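Hypothetical protein XAC2396 (Xanthomonas axonopodis pv. citri, PDB 2G3W) is of unknown function but has a compact fold built around a variation of the PD-(D/E)XK nuclease motif. Local coordinates at residues 50-55 with 69-74; 77-82 with 98-103; 84-89 with 110-115. All blocks are in the same frame, centred on the assembly; numbering follows the deposited sequence.

Interaction 1: residues 50-55 with 69-74; sequences FADDRL and LWRRDY
Leu55 and Arg71 bring the backbones nearest, their CA atoms 4.5 Å apart, where the irregular loop 50-55 runs beside strand 69-72; no direct backbone hydrogen bond joins the two, but a water donates to Arg54 O and accepts from Arg72 N. Arg54 makes the broadest side-chain contact. Its chain bends at chi3 (72°), which brings the guanidinium over one face of the Tyr74 ring in a cation-pi contact, with Arg54 CZ 4.0 Å from the ring centroid and the two planes tilted 30° apart. The edge of the same guanidinium is turned to Arg72 O: NH2 of Arg54 gives it a weak hydrogen bond of 2.9 Å, while NH1 is modelled too close to that oxygen for its distance to be trusted. Arg72 lays its own guanidinium over the Trp70 ring and reaches on to a salt bridge with Glu56. The Asp52 side chain stands nearly square to Arg71. Asp52 OD1 lies 3.2 Å from Arg71 CD, and OD2 makes a long salt bridge of 3.9 Å to Arg71 NH1, well out of the guanidinium plane, so that charge alone acts there. A water accepts weakly from Arg71 NH1 and donates to Phe50 O. Deeper in, Leu55 CD1 meets Leu69 CB at 4.1 Å, and both leucines pack on Phe47 of helix 37-49. Asp52 OD1 also takes the backbone N of Arg54 at 2.9 Å: this is an Asx turn, set in the connection between helix 37-49 and the outermost strand 56-57 of the mixed sheet.

Interaction 2: residues 77-82 with 98-103; sequences DPDLWI and RSREAV
From Leu80 opposite Glu101 to Ile82 opposite Val103, strands 80-82 and 101-103 run parallel, their axes 4.7 Å apart at closest and 14° from exact alignment. They are the two strands of a beta-alpha-beta crossover through helix 89-98. Trp81 does the bonding for its strand: its N donates to Glu101 O, and its O accepts from Val103 N at 2.8 Å. Earlier, Asp79 O accepts from Glu101 N, and on the other side Asp79 and Leu80 both face Arg71 in a classic beta bulge. Leu80, Ile82, Glu101 and Val103 share one face. There Leu80 CD1 packs on Val103 CG2 at 3.6 Å and lies alongside the Glu101 chain, whose OE2 goes on to a salt bridge with Arg130; Phe50 covers Ile82 and Val103. Trp81 and Ala102 take the other face, against Ala95 of helix 89-98. Trp81 CB rests on Ser99 CB; the ring, turned back from its own nitrogen (chi1 176°), offers a six-membered edge to Arg98, whose NH2, in a salt bridge with Asp65, lies 3.1 Å from Trp81 CH2 near the ring plane. Just before the strands pair, Asp79 and Arg100 form a salt bridge whose hydrogen bond is weak, 3.5 Å from Arg100 NE to Asp79 OD1. Glu101 O is gripped twice, by Trp81 N in the carbonyl plane and by Ser99 OG from above that plane, at 2.7 Å.

Interaction 3: residues 84-89 with 110-115; sequences LGQPDE and QATETW
Gln86 reaches across to Thr112 and Trp115, first through a hydrogen bond. Its NE2 donates to Thr112 OG1 at 2.8 Å, with an angle of 145° at the hydrogen and the hydroxyl oxygen somewhat tilted from the amide plane. The backbone N of Gly108 is hydrogen-bonded to the same Thr112 OG1, so the hydroxyl joins the turn before the helix to the side chain arriving from the loop. OG1 stands beside the Thr112 backbone N (chi1 -57°), which puts it on the side of the residues leading into the helix. The other end of the amide gains less: Gln86 OE1 lies 3.4 Å from Ala111 O, two acceptors with no bond between them, and rests 3.6 Å from Ala111 CB.

Segment 84-89 leads out of strand 78-84 into helix 89-98, and 110-115 opens the helix that follows the neighbouring parallel strand 101-106. The contact therefore joins the connection after strand 78-84 to the first turns of the helix after strand 101-106, in the alpha/beta part of the fold.

Apolar contact comes from the aliphatic middle of Gln86. CG sits over one face of the Trp115 five-membered ring, 3.7 Å from its centroid, in a CH-pi contact. The amide and indole planes are only 25° apart, and the two side chains run antiparallel alongside one another. Trp115 also packs on Val104 and Val131, from strands 101-106 and 129-133.

Water makes the last link. One molecule accepts from Trp115 NE1 at 3.0 Å, in the plane of the indole, and donates to Pro87 O, bridging a gap of 3.8 Å between Trp115 NE1 and Pro87 O.

In the fold
Along the chain, interaction 1 closes before the other two begin, while the segments of interactions 2 and 3 alternate. Interactions 1 and 2 have centres about 10 Å apart and share the mixed sheet: strand 69-72 lies antiparallel beside 78-84, which in turn lies parallel to 101-106, so Leu69 and Arg71 bond directly to Ile82 and Asp79. Interaction 3 lies about 19 Å from interaction 2, centre to centre, beyond the C-terminal ends of those two parallel strands, and about 24 Å from interaction 1. Together they follow one sheet from its short outer strands, through a beta-alpha-beta unit, to the helix after it, within a new fold built around a variation of the PD-(D/E)XK nuclease motif.

Interaction 1: residues 50-55 with 69-74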
loop_
_atom_site.group_PDB
_atom_site.type_symbol
_atom_site.label_atom_id
_atom_site.label_comp_id
_atom_site.label_asym_id
_atom_site.label_seq_id
_atom_site.Cartn_x
_atom_site.Cartn_y
_atom_site.Cartn_z
ATOM N N PHE A 50 -2.738 -8.436 13.043
ATOM C CA PHE A 50 -3.801 -7.590 13.570
ATOM C C PHE A 50 -3.971 -7.687 15.088
ATOM O O PHE A 50 -5.009 -7.299 15.613
ATOM C CB PHE A 50 -5.119 -7.936 12.854
ATOM C CG PHE A 50 -5.116 -7.521 11.423
ATOM C CD1 PHE A 50 -5.323 -6.186 11.083
ATOM C CD2 PHE A 50 -4.794 -8.432 10.423
ATOM C CE1 PHE A 50 -5.245 -5.783 9.801
ATOM C CE2 PHE A 50 -4.719 -8.033 9.127
ATOM C CZ PHE A 50 -4.958 -6.703 8.805
ATOM N N ALA A 51 -2.943 -8.192 15.778
ATOM C CA ALA A 51 -3.073 -8.714 17.123
ATOM C C ALA A 51 -3.490 -7.656 18.122
ATOM O O ALA A 51 -2.962 -6.532 18.135
ATOM C CB ALA A 51 -1.779 -9.393 17.572
ATOM N N ASP A 52 -4.413 -8.067 18.985
ATOM C CA ASP A 52 -5.078 -7.200 19.921
ATOM C C ASP A 52 -5.412 -8.055 21.120
ATOM O O ASP A 52 -5.565 -9.268 20.982
ATOM C CB ASP A 52 -6.384 -6.755 19.286
ATOM C CG ASP A 52 -6.950 -5.537 19.926
ATOM O OD1 ASP A 52 -7.876 -5.684 20.742
ATOM O OD2 ASP A 52 -6.471 -4.431 19.608
ATOM N N ASP A 53 -5.564 -7.429 22.288
ATOM C CA ASP A 53 -6.039 -8.138 23.469
ATOM C C ASP A 53 -7.420 -8.764 23.215
ATOM O O ASP A 53 -7.782 -9.758 23.851
ATOM C CB ASP A 53 -6.055 -7.212 24.694
ATOM N N ARG A 54 -8.151 -8.204 22.245
ATOM C CA ARG A 54 -9.569 -8.521 22.031
ATOM C C ARG A 54 -9.858 -9.251 20.712
ATOM O O ARG A 54 -10.983 -9.698 20.469
ATOM C CB ARG A 54 -10.420 -7.255 22.162
ATOM C CG ARG A 54 -10.239 -6.580 23.504
ATOM C CD ARG A 54 -11.296 -5.535 23.797
ATOM N NE ARG A 54 -12.619 -6.095 24.086
ATOM C CZ ARG A 54 -13.681 -5.936 23.297
ATOM N NH1 ARG A 54 -13.578 -5.230 22.161
ATOM N NH2 ARG A 54 -14.848 -6.472 23.648
ATOM N N LEU A 55 -8.834 -9.399 19.881
ATOM C CA LEU A 55 -8.967 -10.188 18.672
ATOM C C LEU A 55 -9.285 -11.618 19.084
ATOM O O LEU A 55 -8.642 -12.170 19.995
ATOM C CB LEU A 55 -7.678 -10.133 17.837
ATOM C CG LEU A 55 -7.701 -10.700 16.403
ATOM C CD1 LEU A 55 -8.848 -10.059 15.599
ATOM C CD2 LEU A 55 -6.403 -10.425 15.695
ATOM N N LEU A 69 -11.493 -14.181 11.694
ATOM C CA LEU A 69 -11.109 -13.498 12.956
ATOM C C LEU A 69 -11.938 -12.260 13.137
ATOM O O LEU A 69 -12.384 -11.665 12.154
ATOM C CB LEU A 69 -9.627 -13.112 12.984
ATOM C CG LEU A 69 -8.537 -14.145 12.674
ATOM C CD1 LEU A 69 -8.343 -14.312 11.148
ATOM C CD2 LEU A 69 -7.236 -13.675 13.319
ATOM N N TRP A 70 -12.107 -11.835 14.394
ATOM C CA TRP A 70 -12.782 -10.563 14.678
ATOM C C TRP A 70 -12.485 -9.974 16.045
ATOM O O TRP A 70 -12.156 -10.706 16.992
ATOM C CB TRP A 70 -14.300 -10.646 14.480
ATOM C CG TRP A 70 -15.050 -11.760 15.190
ATOM C CD1 TRP A 70 -14.539 -12.780 15.947
ATOM C CD2 TRP A 70 -16.464 -11.966 15.136
ATOM N NE1 TRP A 70 -15.569 -13.596 16.399
ATOM C CE2 TRP A 70 -16.756 -13.120 15.897
ATOM C CE3 TRP A 70 -17.518 -11.295 14.485
ATOM C CZ2 TRP A 70 -18.060 -13.606 16.048
ATOM C CZ3 TRP A 70 -18.810 -11.779 14.636
ATOM C CH2 TRP A 70 -19.069 -12.921 15.423
ATOM N N ARG A 71 -12.547 -8.649 16.087
ATOM C CA ARG A 71 -12.558 -7.901 17.333
ATOM C C ARG A 71 -13.930 -7.233 17.410
ATOM O O ARG A 71 -14.376 -6.577 16.458
ATOM C CB ARG A 71 -11.437 -6.872 17.360
ATOM C CG ARG A 71 -11.457 -6.044 18.637
ATOM C CD ARG A 71 -10.294 -5.088 18.708
ATOM N NE ARG A 71 -10.358 -4.037 17.688
ATOM C CZ ARG A 71 -9.565 -3.972 16.621
ATOM N NH1 ARG A 71 -8.633 -4.899 16.410
ATOM N NH2 ARG A 71 -9.700 -2.967 15.770
ATOM N N ARG A 72 -14.621 -7.444 18.517
ATOM C CA ARG A 72 -15.943 -6.868 18.689
ATOM C C ARG A 72 -15.948 -5.864 19.842
ATOM O O ARG A 72 -15.269 -6.077 20.847
ATOM C CB ARG A 72 -16.965 -7.979 18.932
ATOM C CG ARG A 72 -17.205 -8.865 17.717
ATOM C CD ARG A 72 -18.055 -10.042 18.132
ATOM N NE ARG A 72 -17.200 -11.104 18.661
ATOM C CZ ARG A 72 -17.637 -12.220 19.230
ATOM N NH1 ARG A 72 -18.929 -12.431 19.361
ATOM N NH2 ARG A 72 -16.767 -13.125 19.659
ATOM N N ASP A 73 -16.687 -4.765 19.706
ATOM C CA ASP A 73 -16.666 -3.760 20.761
ATOM C C ASP A 73 -17.353 -4.299 22.019
ATOM O O ASP A 73 -17.853 -5.438 22.013
ATOM C CB ASP A 73 -17.266 -2.409 20.315
ATOM C CG ASP A 73 -18.744 -2.498 19.935
ATOM O OD1 ASP A 73 -19.464 -3.385 20.454
ATOM O OD2 ASP A 73 -19.192 -1.657 19.113
ATOM N N TYR A 74 -17.370 -3.472 23.075
ATOM C CA TYR A 74 -17.916 -3.843 24.393
ATOM C C TYR A 74 -19.437 -3.980 24.415
ATOM O O TYR A 74 -20.003 -4.292 25.449
ATOM C CB TYR A 74 -17.443 -2.858 25.487
ATOM C CG TYR A 74 -15.961 -2.996 25.754
ATOM C CD1 TYR A 74 -15.465 -4.119 26.438
ATOM C CD2 TYR A 74 -15.050 -2.034 25.282
ATOM C CE1 TYR A 74 -14.105 -4.279 26.664
ATOM C CE2 TYR A 74 -13.676 -2.188 25.497
ATOM C CZ TYR A 74 -13.213 -3.316 26.192
ATOM O OH TYR A 74 -11.864 -3.497 26.425
HETATM O O HOH W 1 -6.080 -4.690 15.678
HETATM O O HOH W 2 -13.506 -9.181 20.587
#

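Interaction 2: residues 77-82 with 98-103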
loop_
_atom_site.group_PDB
_atom_site.type_symbol
_atom_site.label_atom_id
_atom_site.label_comp_id
_atom_site.label_asym_id
_atom_site.label_seq_id
_atom_site.Cartn_x
_atom_site.Cartn_y
_atom_site.Cartn_z
ATOM N N ASP A 77 -20.818 -5.375 18.690
ATOM C CA ASP A 77 -20.722 -5.113 17.245
ATOM C C ASP A 77 -19.295 -5.194 16.712
ATOM O O ASP A 77 -18.381 -4.694 17.354
ATOM C CB ASP A 77 -21.379 -3.774 16.923
ATOM C CG ASP A 77 -22.809 -3.718 17.430
ATOM O OD1 ASP A 77 -23.517 -4.732 17.239
ATOM O OD2 ASP A 77 -23.217 -2.691 18.037
ATOM N N PRO A 78 -19.094 -5.854 15.549
ATOM C CA PRO A 78 -17.744 -6.008 15.018
ATOM C C PRO A 78 -17.023 -4.696 14.714
ATOM O O PRO A 78 -17.548 -3.840 13.967
ATOM C CB PRO A 78 -17.970 -6.825 13.738
ATOM C CG PRO A 78 -19.219 -7.554 13.979
ATOM C CD PRO A 78 -20.070 -6.546 14.687
ATOM N N ASP A 79 -15.837 -4.543 15.302
ATOM C CA ASP A 79 -14.899 -3.464 14.951
ATOM C C ASP A 79 -14.011 -3.856 13.782
ATOM O O ASP A 79 -13.653 -3.027 12.928
ATOM C CB ASP A 79 -14.013 -3.088 16.155
ATOM C CG ASP A 79 -14.579 -1.971 16.961
ATOM O OD1 ASP A 79 -15.336 -1.155 16.380
ATOM O OD2 ASP A 79 -14.285 -1.896 18.189
ATOM N N LEU A 80 -13.653 -5.130 13.745
ATOM C CA LEU A 80 -12.755 -5.639 12.739
ATOM C C LEU A 80 -13.208 -7.040 12.391
ATOM O O LEU A 80 -13.423 -7.858 13.283
ATOM C CB LEU A 80 -11.317 -5.691 13.268
ATOM C CG LEU A 80 -10.219 -6.122 12.269
ATOM C CD1 LEU A 80 -9.967 -5.060 11.219
ATOM C CD2 LEU A 80 -8.940 -6.434 13.052
ATOM N N TRP A 81 -13.328 -7.298 11.096
ATOM C CA TRP A 81 -13.857 -8.543 10.561
ATOM C C TRP A 81 -12.883 -9.000 9.514
ATOM O O TRP A 81 -12.685 -8.310 8.525
ATOM C CB TRP A 81 -15.212 -8.263 9.913
ATOM C CG TRP A 81 -15.906 -9.392 9.203
ATOM C CD1 TRP A 81 -15.509 -10.030 8.059
ATOM C CD2 TRP A 81 -17.164 -9.956 9.557
ATOM N NE1 TRP A 81 -16.429 -10.986 7.693
ATOM C CE2 TRP A 81 -17.459 -10.957 8.599
ATOM C CE3 TRP A 81 -18.074 -9.719 10.603
ATOM C CZ2 TRP A 81 -18.626 -11.729 8.655
ATOM C CZ3 TRP A 81 -19.238 -10.488 10.661
ATOM C CH2 TRP A 81 -19.500 -11.491 9.690
ATOM N N ILE A 82 -12.247 -10.155 9.749
ATOM C CA ILE A 82 -11.212 -10.678 8.837
ATOM C C ILE A 82 -11.623 -11.999 8.173
ATOM O O ILE A 82 -11.926 -12.966 8.879
ATOM C CB ILE A 82 -9.842 -10.873 9.591
ATOM C CG1 ILE A 82 -9.417 -9.604 10.376
ATOM C CG2 ILE A 82 -8.751 -11.326 8.583
ATOM C CD1 ILE A 82 -8.241 -9.780 11.348
ATOM N N ARG A 98 -21.243 -4.862 7.798
ATOM C CA ARG A 98 -21.436 -5.355 9.171
ATOM C C ARG A 98 -20.391 -4.891 10.193
ATOM O O ARG A 98 -20.630 -4.973 11.395
ATOM C CB ARG A 98 -21.518 -6.878 9.184
ATOM C CG ARG A 98 -22.938 -7.420 9.204
ATOM C CD ARG A 98 -23.320 -7.976 10.580
ATOM N NE ARG A 98 -22.585 -9.202 10.875
ATOM C CZ ARG A 98 -23.046 -10.438 10.670
ATOM N NH1 ARG A 98 -24.267 -10.640 10.179
ATOM N NH2 ARG A 98 -22.282 -11.484 10.964
ATOM N N SER A 99 -19.246 -4.402 9.720
ATOM C CA SER A 99 -18.110 -4.139 10.604
ATOM C C SER A 99 -17.487 -2.795 10.265
ATOM O O SER A 99 -17.585 -2.325 9.126
ATOM C CB SER A 99 -17.095 -5.321 10.515
ATOM O OG SER A 99 -15.812 -5.046 11.088
ATOM N N ARG A 100 -16.863 -2.176 11.264
ATOM C CA ARG A 100 -16.204 -0.878 11.120
ATOM C C ARG A 100 -15.103 -0.959 10.055
ATOM O O ARG A 100 -14.991 -0.081 9.198
ATOM C CB ARG A 100 -15.627 -0.433 12.473
ATOM C CG ARG A 100 -15.243 1.056 12.614
ATOM C CD ARG A 100 -14.327 1.318 13.878
ATOM N NE ARG A 100 -13.282 0.282 14.000
ATOM C CZ ARG A 100 -12.240 0.131 13.171
ATOM N NH1 ARG A 100 -12.054 0.993 12.166
ATOM N NH2 ARG A 100 -11.377 -0.877 13.352
ATOM N N GLU A 101 -14.302 -2.016 10.135
ATOM C CA GLU A 101 -13.288 -2.320 9.138
ATOM C C GLU A 101 -13.439 -3.786 8.743
ATOM O O GLU A 101 -13.629 -4.634 9.602
ATOM C CB GLU A 101 -11.866 -2.072 9.679
ATOM C CG GLU A 101 -10.757 -2.316 8.578
ATOM C CD GLU A 101 -9.300 -2.072 9.064
ATOM O OE1 GLU A 101 -9.039 -1.119 9.818
ATOM O OE2 GLU A 101 -8.397 -2.832 8.657
ATOM N N ALA A 102 -13.384 -4.062 7.434
ATOM C CA ALA A 102 -13.403 -5.418 6.921
ATOM C C ALA A 102 -12.060 -5.654 6.286
ATOM O O ALA A 102 -11.482 -4.719 5.698
ATOM C CB ALA A 102 -14.526 -5.595 5.893
ATOM N N VAL A 103 -11.549 -6.874 6.421
ATOM C CA VAL A 103 -10.266 -7.269 5.813
ATOM C C VAL A 103 -10.446 -8.579 5.053
ATOM O O VAL A 103 -11.026 -9.537 5.576
ATOM C CB VAL A 103 -9.171 -7.459 6.915
ATOM C CG1 VAL A 103 -7.747 -7.715 6.315
ATOM C CG2 VAL A 103 -9.162 -6.228 7.893
#

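Interaction 3: residues 84-89 with 110-115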
loop_
_atom_site.group_PDB
_atom_site.type_symbol
_atom_site.label_atom_id
_atom_site.label_comp_id
_atom_site.label_asym_id
_atom_site.label_seq_id
_atom_site.Cartn_x
_atom_site.Cartn_y
_atom_site.Cartn_z
ATOM N N LEU A 84 -10.454 -14.964 5.260
ATOM C CA LEU A 84 -9.281 -15.437 4.547
ATOM C C LEU A 84 -9.748 -15.929 3.210
ATOM O O LEU A 84 -10.912 -16.338 3.055
ATOM C CB LEU A 84 -8.517 -16.549 5.288
ATOM C CG LEU A 84 -8.307 -16.264 6.796
ATOM C CD1 LEU A 84 -7.823 -17.525 7.492
ATOM C CD2 LEU A 84 -7.364 -15.103 7.016
ATOM N N GLY A 85 -8.858 -15.870 2.239
ATOM C CA GLY A 85 -9.168 -16.416 0.915
ATOM C C GLY A 85 -9.738 -15.413 -0.060
ATOM O O GLY A 85 -9.337 -14.227 -0.118
ATOM N N GLN A 86 -10.698 -15.905 -0.843
ATOM C CA GLN A 86 -11.256 -15.165 -1.929
ATOM C C GLN A 86 -12.757 -15.116 -1.728
ATOM O O GLN A 86 -13.494 -15.759 -2.511
ATOM C CB GLN A 86 -11.024 -15.953 -3.217
ATOM C CG GLN A 86 -10.334 -15.198 -4.258
ATOM C CD GLN A 86 -8.948 -15.718 -4.431
ATOM O OE1 GLN A 86 -8.709 -16.469 -5.373
ATOM N NE2 GLN A 86 -8.022 -15.361 -3.516
ATOM N N PRO A 87 -13.238 -14.378 -0.708
ATOM C CA PRO A 87 -14.706 -14.340 -0.548
ATOM C C PRO A 87 -15.472 -13.815 -1.749
ATOM O O PRO A 87 -15.014 -12.915 -2.443
ATOM C CB PRO A 87 -14.908 -13.396 0.646
ATOM C CG PRO A 87 -13.663 -12.743 0.865
ATOM C CD PRO A 87 -12.567 -13.607 0.346
ATOM N N ASP A 88 -16.655 -14.366 -1.985
ATOM C CA ASP A 88 -17.463 -13.875 -3.068
ATOM C C ASP A 88 -17.982 -12.463 -2.775
ATOM O O ASP A 88 -17.853 -11.941 -1.653
ATOM C CB ASP A 88 -18.555 -14.895 -3.471
ATOM C CG ASP A 88 -19.743 -14.959 -2.489
ATOM O OD1 ASP A 88 -19.837 -14.187 -1.509
ATOM O OD2 ASP A 88 -20.635 -15.776 -2.747
ATOM N N GLU A 89 -18.537 -11.837 -3.799
ATOM C CA GLU A 89 -19.034 -10.471 -3.717
ATOM C C GLU A 89 -20.002 -10.216 -2.563
ATOM O O GLU A 89 -19.971 -9.152 -1.952
ATOM C CB GLU A 89 -19.714 -10.124 -5.032
ATOM C CG GLU A 89 -18.750 -10.273 -6.167
ATOM C CD GLU A 89 -19.246 -9.588 -7.391
ATOM O OE1 GLU A 89 -19.205 -8.339 -7.422
ATOM O OE2 GLU A 89 -19.671 -10.300 -8.310
ATOM N N GLN A 110 -1.842 -17.076 -8.531
ATOM C CA GLN A 110 -2.477 -16.501 -9.715
ATOM C C GLN A 110 -3.986 -16.232 -9.559
ATOM O O GLN A 110 -4.506 -15.239 -10.082
ATOM C CB GLN A 110 -2.234 -17.399 -10.939
ATOM C CG GLN A 110 -0.859 -17.219 -11.564
ATOM C CD GLN A 110 -0.793 -16.083 -12.586
ATOM O OE1 GLN A 110 -1.527 -15.088 -12.495
ATOM N NE2 GLN A 110 0.097 -16.236 -13.571
ATOM N N ALA A 111 -4.682 -17.132 -8.869
ATOM C CA ALA A 111 -6.117 -16.988 -8.622
ATOM C C ALA A 111 -6.434 -15.676 -7.902
ATOM O O ALA A 111 -7.444 -15.021 -8.191
ATOM C CB ALA A 111 -6.625 -18.158 -7.805
ATOM N N THR A 112 -5.606 -15.330 -6.924
ATOM C CA THR A 112 -5.792 -14.118 -6.150
ATOM C C THR A 112 -5.492 -12.847 -6.963
ATOM O O THR A 112 -6.207 -11.859 -6.830
ATOM C CB THR A 112 -4.952 -14.143 -4.870
ATOM O OG1 THR A 112 -5.286 -15.308 -4.095
ATOM C CG2 THR A 112 -5.208 -12.897 -4.030
ATOM N N GLU A 113 -4.450 -12.873 -7.794
ATOM C CA GLU A 113 -4.198 -11.764 -8.739
ATOM C C GLU A 113 -5.334 -11.610 -9.763
ATOM O O GLU A 113 -5.800 -10.507 -10.025
ATOM C CB GLU A 113 -2.880 -11.964 -9.487
ATOM C CG GLU A 113 -2.661 -10.892 -10.589
ATOM C CD GLU A 113 -1.271 -10.921 -11.167
ATOM O OE1 GLU A 113 -0.910 -11.940 -11.803
ATOM O OE2 GLU A 113 -0.541 -9.924 -10.980
ATOM N N THR A 114 -5.786 -12.718 -10.332
ATOM C CA THR A 114 -6.910 -12.667 -11.263
ATOM C C THR A 114 -8.197 -12.142 -10.594
ATOM O O THR A 114 -8.870 -11.260 -11.144
ATOM C CB THR A 114 -7.130 -14.009 -11.942
ATOM O OG1 THR A 114 -7.447 -14.988 -10.944
ATOM C CG2 THR A 114 -5.867 -14.411 -12.660
ATOM N N TRP A 115 -8.493 -12.648 -9.409
ATOM C CA TRP A 115 -9.590 -12.146 -8.572
ATOM C C TRP A 115 -9.481 -10.615 -8.369
ATOM O O TRP A 115 -10.430 -9.866 -8.633
ATOM C CB TRP A 115 -9.604 -12.862 -7.227
ATOM C CG TRP A 115 -10.598 -12.306 -6.230
ATOM C CD1 TRP A 115 -11.931 -12.591 -6.146
ATOM C CD2 TRP A 115 -10.308 -11.417 -5.136
ATOM N NE1 TRP A 115 -12.499 -11.908 -5.085
ATOM C CE2 TRP A 115 -11.525 -11.179 -4.454
ATOM C CE3 TRP A 115 -9.156 -10.761 -4.708
ATOM C CZ2 TRP A 115 -11.614 -10.334 -3.346
ATOM C CZ3 TRP A 115 -9.246 -9.907 -3.592
ATOM C CH2 TRP A 115 -10.470 -9.700 -2.935
HETATM O O HOH W 3 -15.314 -11.261 -4.302
#